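Galactose mutarotase related enzyme (Lactobacillus casei, PDB 3Q1N) is probably a carbohydrate-binding isomerase of the aldose 1-epimerase (galactose mutarotase) family, whose members interconvert the alpha and beta anomers of aldose sugars. Local coordinates at residues A[157-162]-A[219-225]; A[142-148]-A[250-256]; A[227-233]-A[288-294]. All blocks are in the same frame, centred on the assembly; numbering follows the deposited sequence.

Contact 1 (A[157-162]-A[219-225]); sequences DDYDLT and TLASPHH. With NO3 (nitrate ion), chain F; EDO (1,2-ethanediol), chain L.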
loop_
_atom_site.group_PDB
_atom_site.type_symbol
_atom_site.label_atom_id
_atom_site.label_comp_id
_atom_site.label_asym_id
_atom_site.label_seq_id
_atom_site.Cartn_x
_atom_site.Cartn_y
_atom_site.Cartn_z
ATOM N N ASP A 157 9.806 16.822 -10.032
ATOM C CA ASP A 157 11.015 17.079 -10.846
ATOM C C ASP A 157 11.426 15.906 -11.734
ATOM O O ASP A 157 12.447 15.239 -11.479
ATOM C CB ASP A 157 12.178 17.488 -9.942
ATOM C CG ASP A 157 13.394 17.984 -10.709
ATOM O OD1 ASP A 157 13.249 18.351 -11.907
ATOM O OD2 ASP A 157 14.504 18.049 -10.097
ATOM N N ASP A 158 10.636 15.677 -12.779
ATOM C CA ASP A 158 10.910 14.659 -13.795
ATOM C C ASP A 158 11.040 13.232 -13.225
ATOM O O ASP A 158 11.977 12.512 -13.528
ATOM C CB ASP A 158 12.135 15.066 -14.622
ATOM C CG ASP A 158 11.945 16.409 -15.314
ATOM O OD1 ASP A 158 10.762 16.776 -15.594
ATOM O OD2 ASP A 158 12.972 17.072 -15.570
ATOM N N TYR A 159 10.052 12.833 -12.424
ATOM C CA TYR A 159 9.966 11.489 -11.883
ATOM C C TYR A 159 9.105 10.622 -12.785
ATOM O O TYR A 159 8.033 11.068 -13.296
ATOM C CB TYR A 159 9.372 11.495 -10.463
ATOM C CG TYR A 159 10.392 11.893 -9.412
ATOM C CD1 TYR A 159 10.659 13.235 -9.126
ATOM C CD2 TYR A 159 11.106 10.935 -8.732
ATOM C CE1 TYR A 159 11.619 13.589 -8.228
ATOM C CE2 TYR A 159 12.039 11.275 -7.789
ATOM C CZ TYR A 159 12.303 12.602 -7.542
ATOM O OH TYR A 159 13.234 12.989 -6.610
ATOM N N ASP A 160 9.557 9.399 -13.001
ATOM C CA ASP A 160 8.785 8.407 -13.732
ATOM C C ASP A 160 8.732 7.152 -12.890
ATOM O O ASP A 160 9.552 6.954 -11.992
ATOM C CB ASP A 160 9.452 7.994 -15.078
ATOM C CG ASP A 160 9.544 9.110 -16.134
ATOM O OD1 ASP A 160 8.944 10.199 -16.063
ATOM O OD2 ASP A 160 10.337 8.882 -17.070
ATOM N N LEU A 161 7.714 6.327 -13.144
ATOM C CA LEU A 161 7.688 4.961 -12.705
ATOM C C LEU A 161 8.058 4.115 -13.897
ATOM O O LEU A 161 7.470 4.253 -14.964
ATOM C CB LEU A 161 6.294 4.578 -12.218
ATOM C CG LEU A 161 6.258 3.288 -11.425
ATOM C CD1 LEU A 161 6.853 3.519 -10.071
ATOM C CD2 LEU A 161 4.803 2.764 -11.300
ATOM N N THR A 162 9.055 3.257 -13.725
ATOM C CA THR A 162 9.452 2.321 -14.759
ATOM C C THR A 162 9.147 0.934 -14.247
ATOM O O THR A 162 9.456 0.623 -13.083
ATOM C CB THR A 162 10.945 2.474 -15.126
ATOM O OG1 THR A 162 11.199 3.829 -15.492
ATOM C CG2 THR A 162 11.324 1.585 -16.292
ATOM N N THR A 219 10.201 0.982 -10.415
ATOM C CA THR A 219 11.195 1.955 -9.961
ATOM C C THR A 219 10.659 3.375 -10.035
ATOM O O THR A 219 10.193 3.789 -11.090
ATOM C CB THR A 219 12.506 1.838 -10.773
ATOM O OG1 THR A 219 13.084 0.552 -10.525
ATOM C CG2 THR A 219 13.491 2.910 -10.414
ATOM N N LEU A 220 10.772 4.096 -8.915
ATOM C CA LEU A 220 10.422 5.528 -8.789
ATOM C C LEU A 220 11.762 6.274 -8.801
ATOM O O LEU A 220 12.597 6.096 -7.901
ATOM C CB LEU A 220 9.644 5.792 -7.501
ATOM C CG LEU A 220 9.394 7.261 -7.167
ATOM C CD1 LEU A 220 8.461 7.947 -8.174
ATOM C CD2 LEU A 220 8.847 7.360 -5.726
ATOM N N ALA A 221 11.981 7.060 -9.849
ATOM C CA ALA A 221 13.261 7.714 -10.054
ATOM C C ALA A 221 13.130 8.972 -10.914
ATOM O O ALA A 221 12.228 9.068 -11.754
ATOM C CB ALA A 221 14.225 6.757 -10.744
ATOM N N SER A 222 14.100 9.855 -10.754
ATOM C CA SER A 222 14.297 11.041 -11.589
ATOM C C SER A 222 15.772 11.126 -11.960
ATOM O O SER A 222 16.617 10.867 -11.111
ATOM C CB SER A 222 13.922 12.304 -10.809
ATOM O OG SER A 222 14.454 13.472 -11.416
ATOM N N PRO A 223 16.065 11.481 -13.213
ATOM C CA PRO A 223 17.468 11.636 -13.599
ATOM C C PRO A 223 18.174 12.766 -12.844
ATOM O O PRO A 223 19.405 12.822 -12.863
ATOM C CB PRO A 223 17.389 11.964 -15.086
ATOM C CG PRO A 223 16.030 12.542 -15.296
ATOM C CD PRO A 223 15.157 11.805 -14.322
ATOM N N HIS A 224 17.420 13.650 -12.191
ATOM C CA HIS A 224 18.024 14.780 -11.468
ATOM C C HIS A 224 18.264 14.511 -9.990
ATOM O O HIS A 224 18.713 15.416 -9.295
ATOM C CB HIS A 224 17.146 16.031 -11.540
ATOM C CG HIS A 224 16.724 16.409 -12.919
ATOM N ND1 HIS A 224 17.630 16.673 -13.928
ATOM C CD2 HIS A 224 15.497 16.594 -13.453
ATOM C CE1 HIS A 224 16.970 16.981 -15.032
ATOM N NE2 HIS A 224 15.674 16.932 -14.769
ATOM N N HIS A 225 17.946 13.309 -9.510
ATOM C CA HIS A 225 18.020 13.020 -8.083
ATOM C C HIS A 225 18.703 11.722 -7.788
ATOM O O HIS A 225 18.410 10.702 -8.415
ATOM C CB HIS A 225 16.621 13.030 -7.474
ATOM C CG HIS A 225 16.022 14.381 -7.507
ATOM N ND1 HIS A 225 16.250 15.299 -6.510
ATOM C CD2 HIS A 225 15.334 15.029 -8.473
ATOM C CE1 HIS A 225 15.718 16.455 -6.857
ATOM N NE2 HIS A 225 15.153 16.316 -8.046
HETATM N N NO3 F . 12.449 -1.270 -13.334
HETATM O O1 NO3 F . 12.467 -1.632 -11.999
HETATM O O2 NO3 F . 11.571 -1.892 -14.220
HETATM O O3 NO3 F . 13.322 -0.287 -13.811
HETATM C C1 EDO L . 14.811 20.014 -7.421
HETATM O O1 EDO L . 16.089 19.592 -7.959
HETATM C C2 EDO L . 14.480 19.538 -5.991
HETATM O O2 EDO L . 15.451 19.926 -4.984
HETATM O O HOH W 1 12.243 10.225 -14.987
HETATM O O HOH W 2 11.888 5.294 -13.222
#
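An antiparallel pair near one edge of the large beta sheet joins D160, L161 and T162 to A221, L220 and T219. The short strand axes run at 152° to each other. D160 N to A221 O and T162 N to T219 O are two of the four backbone hydrogen bonds of the ladder.

The flanking loops are joined through side chains. The CB of S222 stands over the centre of the Y159 ring, 3.5 Å from its centroid and almost on the ring normal: a CH-pi contact. With OG swung opposite the backbone N (chi1 163°), S222 reaches across to D157 O, giving a 2.7 Å hydrogen bond, while CB stays over the ring. The same OG accepts from H224 N at 3.1 Å, closing an ST turn.

Two histidine–carboxylate bonds follow. H225 NE2 gives to D157 OD2 at 2.8 Å, on the anti side but out of the carboxylate plane. H224 NE2 gives to the anti lone pair of D158 OD2, also at 2.8 Å, and that oxygen lies in the imidazole plane. K151 makes a salt bridge with the other oxygen, D158 OD1. Y159 OH sits over one face of the H225 ring, 3.2 Å from H225 CG, and is hydrogen-bonded to G149 N.

Residues S222 to H225 form a type I turn. The pair is the antiparallel ladder just inside edge strand 195-197, in the large sheet of the family's beta sandwich.

Contact 2 (A[142-148]-A[250-256]); sequences FHPAFNV and PFIAVEP. With EDO (1,2-ethanediol), chain J; EDO (1,2-ethanediol), chain I.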
loop_
_atom_site.group_PDB
_atom_site.type_symbol
_atom_site.label_atom_id
_atom_site.label_comp_id
_atom_site.label_asym_id
_atom_site.label_seq_id
_atom_site.Cartn_x
_atom_site.Cartn_y
_atom_site.Cartn_z
ATOM N N PHE A 142 -0.410 -1.977 1.135
ATOM C CA PHE A 142 0.622 -1.205 1.847
ATOM C C PHE A 142 0.706 0.155 1.093
ATOM O O PHE A 142 0.738 0.172 -0.146
ATOM C CB PHE A 142 1.917 -2.018 1.783
ATOM C CG PHE A 142 3.163 -1.319 2.314
ATOM C CD1 PHE A 142 3.188 -0.601 3.495
ATOM C CD2 PHE A 142 4.324 -1.461 1.619
ATOM C CE1 PHE A 142 4.344 -0.014 3.935
ATOM C CE2 PHE A 142 5.481 -0.899 2.046
ATOM C CZ PHE A 142 5.505 -0.173 3.199
ATOM N N HIS A 143 0.741 1.261 1.823
ATOM C CA HIS A 143 0.515 2.623 1.318
ATOM C C HIS A 143 1.686 3.596 1.625
ATOM O O HIS A 143 1.481 4.671 2.169
ATOM C CB HIS A 143 -0.808 3.100 2.009
ATOM C CG HIS A 143 -1.493 4.294 1.389
ATOM N ND1 HIS A 143 -0.933 5.552 1.351
ATOM C CD2 HIS A 143 -2.747 4.430 0.900
ATOM C CE1 HIS A 143 -1.797 6.410 0.830
ATOM N NE2 HIS A 143 -2.918 5.761 0.563
ATOM N N PRO A 144 2.932 3.260 1.218
ATOM C CA PRO A 144 4.062 4.141 1.566
ATOM C C PRO A 144 4.103 5.376 0.689
ATOM O O PRO A 144 3.951 5.271 -0.516
ATOM C CB PRO A 144 5.273 3.265 1.276
ATOM C CG PRO A 144 4.819 2.293 0.262
ATOM C CD PRO A 144 3.418 1.979 0.684
ATOM N N ALA A 145 4.364 6.515 1.295
ATOM C CA ALA A 145 4.598 7.768 0.572
ATOM C C ALA A 145 6.108 8.026 0.620
ATOM O O ALA A 145 6.727 7.982 1.675
ATOM C CB ALA A 145 3.879 8.894 1.241
ATOM N N PHE A 146 6.679 8.260 -0.544
ATOM C CA PHE A 146 8.101 8.482 -0.727
ATOM C C PHE A 146 8.410 9.922 -1.043
ATOM O O PHE A 146 7.762 10.545 -1.898
ATOM C CB PHE A 146 8.613 7.628 -1.874
ATOM C CG PHE A 146 8.516 6.151 -1.594
ATOM C CD1 PHE A 146 9.358 5.564 -0.656
ATOM C CD2 PHE A 146 7.533 5.386 -2.186
ATOM C CE1 PHE A 146 9.276 4.211 -0.369
ATOM C CE2 PHE A 146 7.425 4.028 -1.887
ATOM C CZ PHE A 146 8.284 3.439 -0.986
ATOM N N ASN A 147 9.406 10.449 -0.360
ATOM C CA ASN A 147 9.861 11.831 -0.650
ATOM C C ASN A 147 10.367 11.927 -2.102
ATOM O O ASN A 147 11.032 10.991 -2.592
ATOM C CB ASN A 147 10.951 12.237 0.312
ATOM C CG ASN A 147 10.444 12.321 1.726
ATOM O OD1 ASN A 147 9.483 13.042 1.985
ATOM N ND2 ASN A 147 11.042 11.548 2.638
ATOM N N VAL A 148 10.026 13.051 -2.762
ATOM C CA VAL A 148 10.511 13.390 -4.111
ATOM C C VAL A 148 10.891 14.857 -4.212
ATOM O O VAL A 148 10.379 15.683 -3.478
ATOM C CB VAL A 148 9.468 13.047 -5.228
ATOM C CG1 VAL A 148 9.162 11.533 -5.226
ATOM C CG2 VAL A 148 8.178 13.871 -5.062
ATOM N N PRO A 250 5.493 17.320 -1.731
ATOM C CA PRO A 250 6.835 16.847 -2.114
ATOM C C PRO A 250 6.981 15.344 -1.859
ATOM O O PRO A 250 7.994 14.886 -1.318
ATOM C CB PRO A 250 7.747 17.666 -1.187
ATOM C CG PRO A 250 6.906 17.790 0.066
ATOM C CD PRO A 250 5.498 17.963 -0.390
ATOM N N PHE A 251 5.940 14.600 -2.195
ATOM C CA PHE A 251 5.971 13.107 -2.120
ATOM C C PHE A 251 5.067 12.464 -3.152
ATOM O O PHE A 251 4.142 13.078 -3.649
ATOM C CB PHE A 251 5.650 12.609 -0.695
ATOM C CG PHE A 251 4.177 12.665 -0.293
ATOM C CD1 PHE A 251 3.245 11.707 -0.729
ATOM C CD2 PHE A 251 3.727 13.657 0.565
ATOM C CE1 PHE A 251 1.899 11.753 -0.309
ATOM C CE2 PHE A 251 2.383 13.694 0.990
ATOM C CZ PHE A 251 1.485 12.775 0.538
ATOM N N ILE A 252 5.374 11.209 -3.465
ATOM C CA ILE A 252 4.543 10.355 -4.295
ATOM C C ILE A 252 4.484 9.021 -3.598
ATOM O O ILE A 252 5.530 8.509 -3.154
ATOM C CB ILE A 252 5.125 10.202 -5.719
ATOM C CG1 ILE A 252 5.165 11.553 -6.432
ATOM C CG2 ILE A 252 4.230 9.184 -6.547
ATOM C CD1 ILE A 252 5.970 11.512 -7.744
ATOM N N ALA A 253 3.243 8.523 -3.392
ATOM C CA ALA A 253 3.023 7.193 -2.866
ATOM C C ALA A 253 2.960 6.164 -3.981
ATOM O O ALA A 253 2.367 6.400 -5.039
ATOM C CB ALA A 253 1.723 7.154 -1.993
ATOM N N VAL A 254 3.557 4.999 -3.721
ATOM C CA VAL A 254 3.592 3.891 -4.678
ATOM C C VAL A 254 3.230 2.687 -3.845
ATOM O O VAL A 254 3.999 2.273 -2.974
ATOM C CB VAL A 254 4.970 3.750 -5.383
ATOM C CG1 VAL A 254 4.851 2.657 -6.487
ATOM C CG2 VAL A 254 5.430 5.116 -5.992
ATOM N N GLU A 255 2.017 2.161 -4.074
ATOM C CA GLU A 255 1.292 1.384 -3.097
ATOM C C GLU A 255 0.948 -0.013 -3.586
ATOM O O GLU A 255 0.085 -0.179 -4.461
ATOM C CB GLU A 255 0.008 2.130 -2.725
ATOM C CG GLU A 255 0.170 3.648 -2.419
ATOM C CD GLU A 255 -1.159 4.364 -2.329
ATOM O OE1 GLU A 255 -2.214 3.708 -2.506
ATOM O OE2 GLU A 255 -1.176 5.598 -2.097
ATOM N N PRO A 256 1.638 -1.033 -3.056
ATOM C CA PRO A 256 1.292 -2.387 -3.465
ATOM C C PRO A 256 -0.105 -2.777 -2.955
ATOM O O PRO A 256 -0.356 -2.657 -1.753
ATOM C CB PRO A 256 2.402 -3.239 -2.828
ATOM C CG PRO A 256 3.575 -2.306 -2.634
ATOM C CD PRO A 256 2.897 -1.001 -2.268
HETATM C C1 EDO J . -4.421 6.230 -2.588
HETATM O O1 EDO J . -4.651 4.870 -2.172
HETATM C C2 EDO J . -5.253 7.232 -1.819
HETATM O O2 EDO J . -4.980 7.175 -0.400
HETATM C C1 EDO I . 12.506 7.969 -2.758
HETATM O O1 EDO I . 13.792 8.522 -2.476
HETATM C C2 EDO I . 12.224 8.022 -4.251
HETATM O O2 EDO I . 12.218 9.384 -4.703
HETATM O O HOH W 3 9.591 15.638 0.959
#
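H143 and E255 stack side by side, the imidazole and carboxylate planes 28° apart. E255 OE2 lies over one face of the ring, toward its rim, 3.1 Å from H143 CE1. The angles rule out a hydrogen bond. Both instead grip one 1,2-ethanediol: H143 NE2 gives to its O2 in the ring plane, and its O1 gives to E255 OE1, each at 2.7 Å. A nitrate ion also lies close to H143, whose ring meets those of W42 and W242.

The diol probably comes from the crystallisation liquor, but may mark the sugar pocket. Galactose mutarotases use a histidine and a glutamate as general acid and base, and this pair is consistent with that site.

The backbones pair as antiparallel strands. F146 N to I252 O and I252 N to F146 O are both 2.9 Å. V148 N reaches P250 O at 3.1 Å, and water 3 links P250 O to N147 OD1. N147 ND2 is hydrogen-bonded to E32 O.

Among apolar contacts, A145 CB touches F251 CD1 at 3.5 Å. F251 CG sits between its backbone N and carbonyl carbon (chi1 76°), which puts the ring there. V148 CG2 packs on I252 CG1, and F142 CD2 meets P256 CD at 4.2 Å.

Contact 3 (A[227-233]-A[288-294]); sequences HSITLDI and ALKVELH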
loop_
_atom_site.group_PDB
_atom_site.type_symbol
_atom_site.label_atom_id
_atom_site.label_comp_id
_atom_site.label_asym_id
_atom_site.label_seq_id
_atom_site.Cartn_x
_atom_site.Cartn_y
_atom_site.Cartn_z
ATOM N N HIS A 227 18.733 9.613 -5.131
ATOM C CA HIS A 227 18.090 8.480 -4.531
ATOM C C HIS A 227 16.857 8.090 -5.382
ATOM O O HIS A 227 16.133 8.931 -5.971
ATOM C CB HIS A 227 17.712 8.755 -3.058
ATOM C CG HIS A 227 18.905 8.891 -2.156
ATOM N ND1 HIS A 227 19.698 7.813 -1.814
ATOM C CD2 HIS A 227 19.464 9.975 -1.561
ATOM C CE1 HIS A 227 20.691 8.231 -1.050
ATOM N NE2 HIS A 227 20.571 9.539 -0.880
ATOM N N SER A 228 16.696 6.810 -5.545
ATOM C CA SER A 228 15.494 6.248 -6.126
ATOM C C SER A 228 15.200 5.023 -5.296
ATOM O O SER A 228 16.018 4.610 -4.464
ATOM C CB SER A 228 15.728 5.854 -7.575
ATOM O OG SER A 228 16.776 4.918 -7.725
ATOM N N ILE A 229 13.995 4.481 -5.478
ATOM C CA ILE A 229 13.608 3.196 -4.897
ATOM C C ILE A 229 12.986 2.318 -5.958
ATOM O O ILE A 229 12.479 2.820 -6.949
ATOM C CB ILE A 229 12.587 3.347 -3.762
ATOM C CG1 ILE A 229 11.266 3.986 -4.256
ATOM C CG2 ILE A 229 13.233 4.179 -2.634
ATOM C CD1 ILE A 229 10.126 3.035 -4.477
ATOM N N THR A 230 13.099 1.016 -5.738
ATOM C CA THR A 230 12.466 0.015 -6.580
ATOM C C THR A 230 11.659 -0.923 -5.675
ATOM O O THR A 230 12.181 -1.432 -4.667
ATOM C CB THR A 230 13.494 -0.785 -7.374
ATOM O OG1 THR A 230 14.190 0.112 -8.241
ATOM C CG2 THR A 230 12.810 -1.911 -8.227
ATOM N N LEU A 231 10.401 -1.126 -6.026
ATOM C CA LEU A 231 9.507 -2.060 -5.342
ATOM C C LEU A 231 9.499 -3.397 -6.057
ATOM O O LEU A 231 9.308 -3.467 -7.267
ATOM C CB LEU A 231 8.086 -1.512 -5.248
ATOM C CG LEU A 231 7.869 -0.221 -4.470
ATOM C CD1 LEU A 231 6.385 0.137 -4.348
ATOM C CD2 LEU A 231 8.502 -0.215 -3.068
ATOM N N ASP A 232 9.829 -4.460 -5.328
ATOM C CA ASP A 232 9.756 -5.824 -5.835
ATOM C C ASP A 232 8.394 -6.353 -5.381
ATOM O O ASP A 232 8.177 -6.568 -4.209
ATOM C CB ASP A 232 10.895 -6.683 -5.264
ATOM C CG ASP A 232 12.294 -6.142 -5.646
ATOM O OD1 ASP A 232 12.404 -5.191 -6.445
ATOM O OD2 ASP A 232 13.279 -6.647 -5.106
ATOM N N ILE A 233 7.473 -6.518 -6.316
ATOM C CA ILE A 233 6.032 -6.700 -5.965
ATOM C C ILE A 233 5.324 -7.759 -6.824
ATOM O O ILE A 233 4.126 -7.675 -7.072
ATOM C CB ILE A 233 5.303 -5.311 -5.993
ATOM C CG1 ILE A 233 5.736 -4.488 -7.190
ATOM C CG2 ILE A 233 5.626 -4.538 -4.722
ATOM C CD1 ILE A 233 5.342 -5.028 -8.493
ATOM N N ALA A 288 4.979 -11.269 -0.059
ATOM C CA ALA A 288 6.256 -10.629 0.246
ATOM C C ALA A 288 6.467 -9.448 -0.669
ATOM O O ALA A 288 5.951 -9.417 -1.780
ATOM C CB ALA A 288 7.396 -11.603 0.110
ATOM N N LEU A 289 7.207 -8.456 -0.189
ATOM C CA LEU A 289 7.736 -7.390 -1.053
ATOM C C LEU A 289 9.122 -6.961 -0.580
ATOM O O LEU A 289 9.538 -7.286 0.541
ATOM C CB LEU A 289 6.799 -6.177 -1.110
ATOM C CG LEU A 289 6.433 -5.378 0.144
ATOM C CD1 LEU A 289 7.457 -4.297 0.462
ATOM C CD2 LEU A 289 5.018 -4.766 0.013
ATOM N N LYS A 290 9.830 -6.227 -1.442
ATOM C CA LYS A 290 11.045 -5.542 -1.045
ATOM C C LYS A 290 10.986 -4.103 -1.525
ATOM O O LYS A 290 10.447 -3.819 -2.602
ATOM C CB LYS A 290 12.299 -6.199 -1.625
ATOM C CG LYS A 290 12.464 -7.701 -1.311
ATOM C CD LYS A 290 13.811 -8.267 -1.858
ATOM C CE LYS A 290 13.929 -9.757 -1.495
ATOM N NZ LYS A 290 15.225 -10.344 -1.996
ATOM N N VAL A 291 11.522 -3.213 -0.704
ATOM C CA VAL A 291 11.746 -1.816 -1.097
ATOM C C VAL A 291 13.269 -1.729 -1.278
ATOM O O VAL A 291 14.005 -1.765 -0.300
ATOM C CB VAL A 291 11.251 -0.838 -0.031
ATOM C CG1 VAL A 291 11.351 0.617 -0.561
ATOM C CG2 VAL A 291 9.789 -1.171 0.392
ATOM N N GLU A 292 13.741 -1.722 -2.507
ATOM C CA GLU A 292 15.168 -1.544 -2.766
ATOM C C GLU A 292 15.512 -0.071 -2.609
ATOM O O GLU A 292 14.826 0.802 -3.167
ATOM C CB GLU A 292 15.570 -1.993 -4.150
ATOM C CG GLU A 292 15.069 -3.383 -4.567
ATOM C CD GLU A 292 15.530 -3.783 -5.965
ATOM O OE1 GLU A 292 16.400 -3.113 -6.570
ATOM O OE2 GLU A 292 15.009 -4.791 -6.470
ATOM N N LEU A 293 16.545 0.203 -1.809
ATOM C CA LEU A 293 16.883 1.565 -1.407
ATOM C C LEU A 293 18.157 1.990 -2.145
ATOM O O LEU A 293 19.238 1.512 -1.811
ATOM C CB LEU A 293 17.064 1.597 0.101
ATOM C CG LEU A 293 15.792 1.287 0.894
ATOM C CD1 LEU A 293 16.125 1.364 2.394
ATOM C CD2 LEU A 293 14.606 2.273 0.482
ATOM N N HIS A 294 17.996 2.834 -3.172
ATOM C CA HIS A 294 19.075 3.277 -4.059
ATOM C C HIS A 294 19.364 4.730 -3.769
ATOM O O HIS A 294 19.080 5.306 -2.719
ATOM C CB HIS A 294 18.692 3.275 -5.554
ATOM C CG HIS A 294 18.077 2.018 -6.069
ATOM N ND1 HIS A 294 16.846 2.009 -6.699
ATOM C CD2 HIS A 294 18.551 0.757 -6.148
ATOM C CE1 HIS A 294 16.575 0.783 -7.101
ATOM N NE2 HIS A 294 17.593 0.004 -6.786
ATOM O OXT HIS A 294 19.846 5.404 -4.676
HETATM O O HOH W 4 19.200 5.904 -7.626
#
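D232 and E292 cross at about a right angle, with their carboxylate planes 83° apart. D232 OD1 comes within 2.6 Å of E292 OE2, so one acid probably holds a proton. K217 makes a salt bridge with E292 OE2 and probably offsets part of the charge. The E292 chain runs extended beyond CG, alongside T230, and this carries its carboxylate across to D232. K290 CB lies beside D232 OD2.

These side chains share one face of an antiparallel pair inside the large sheet of the beta sandwich. T230 pairs with E292 and D232 with K290, and E292 N to T230 O, at 2.7 Å, is one of the ladder bonds. On the other face L231 and V291 lie side by side, CD2 to CG2 3.8 Å. I229 CG2 meets L293 CD2 obliquely at 3.9 Å.

The chain ends here. H227 ND1 gives an almost straight bond (172°) to the terminal H294 O, 2.7 Å away. H294 O, in the imidazole plane, is also hydrogen-bonded to Y33 OH. D29 takes the other nitrogen of H227, and Y31 stacks on its ring. H294 was modelled in two conformers; in one, its ND1 lies 3.1 Å from S228 OG, a doubtful hydrogen bond.

Contacts 1 and 3 belong to one sheet, where strands 217-221 and 229-232 are neighbours. L220 N to I229 O, 2.9 Å, is a probable hydrogen bond between them, as is T219 OG1 to T230 OG1 at 2.6 Å. Contact 2 lies against this sheet, its centre about 13 Å from that of contact 1 and about 12 Å from that of contact 3. Y159 CZ packs on V148 CB at 3.7 Å, and F142 CD2 on L289 CD2 at 3.7 Å. Along the chain, contact 1 is nested inside the loop closed by contact 2, whereas contacts 2 and 3 interleave. Contact 2 holds H143 and E255, the pair consistent with the mutarotase catalytic site; contacts 1 and 3 belong to the sheet packed against its strands.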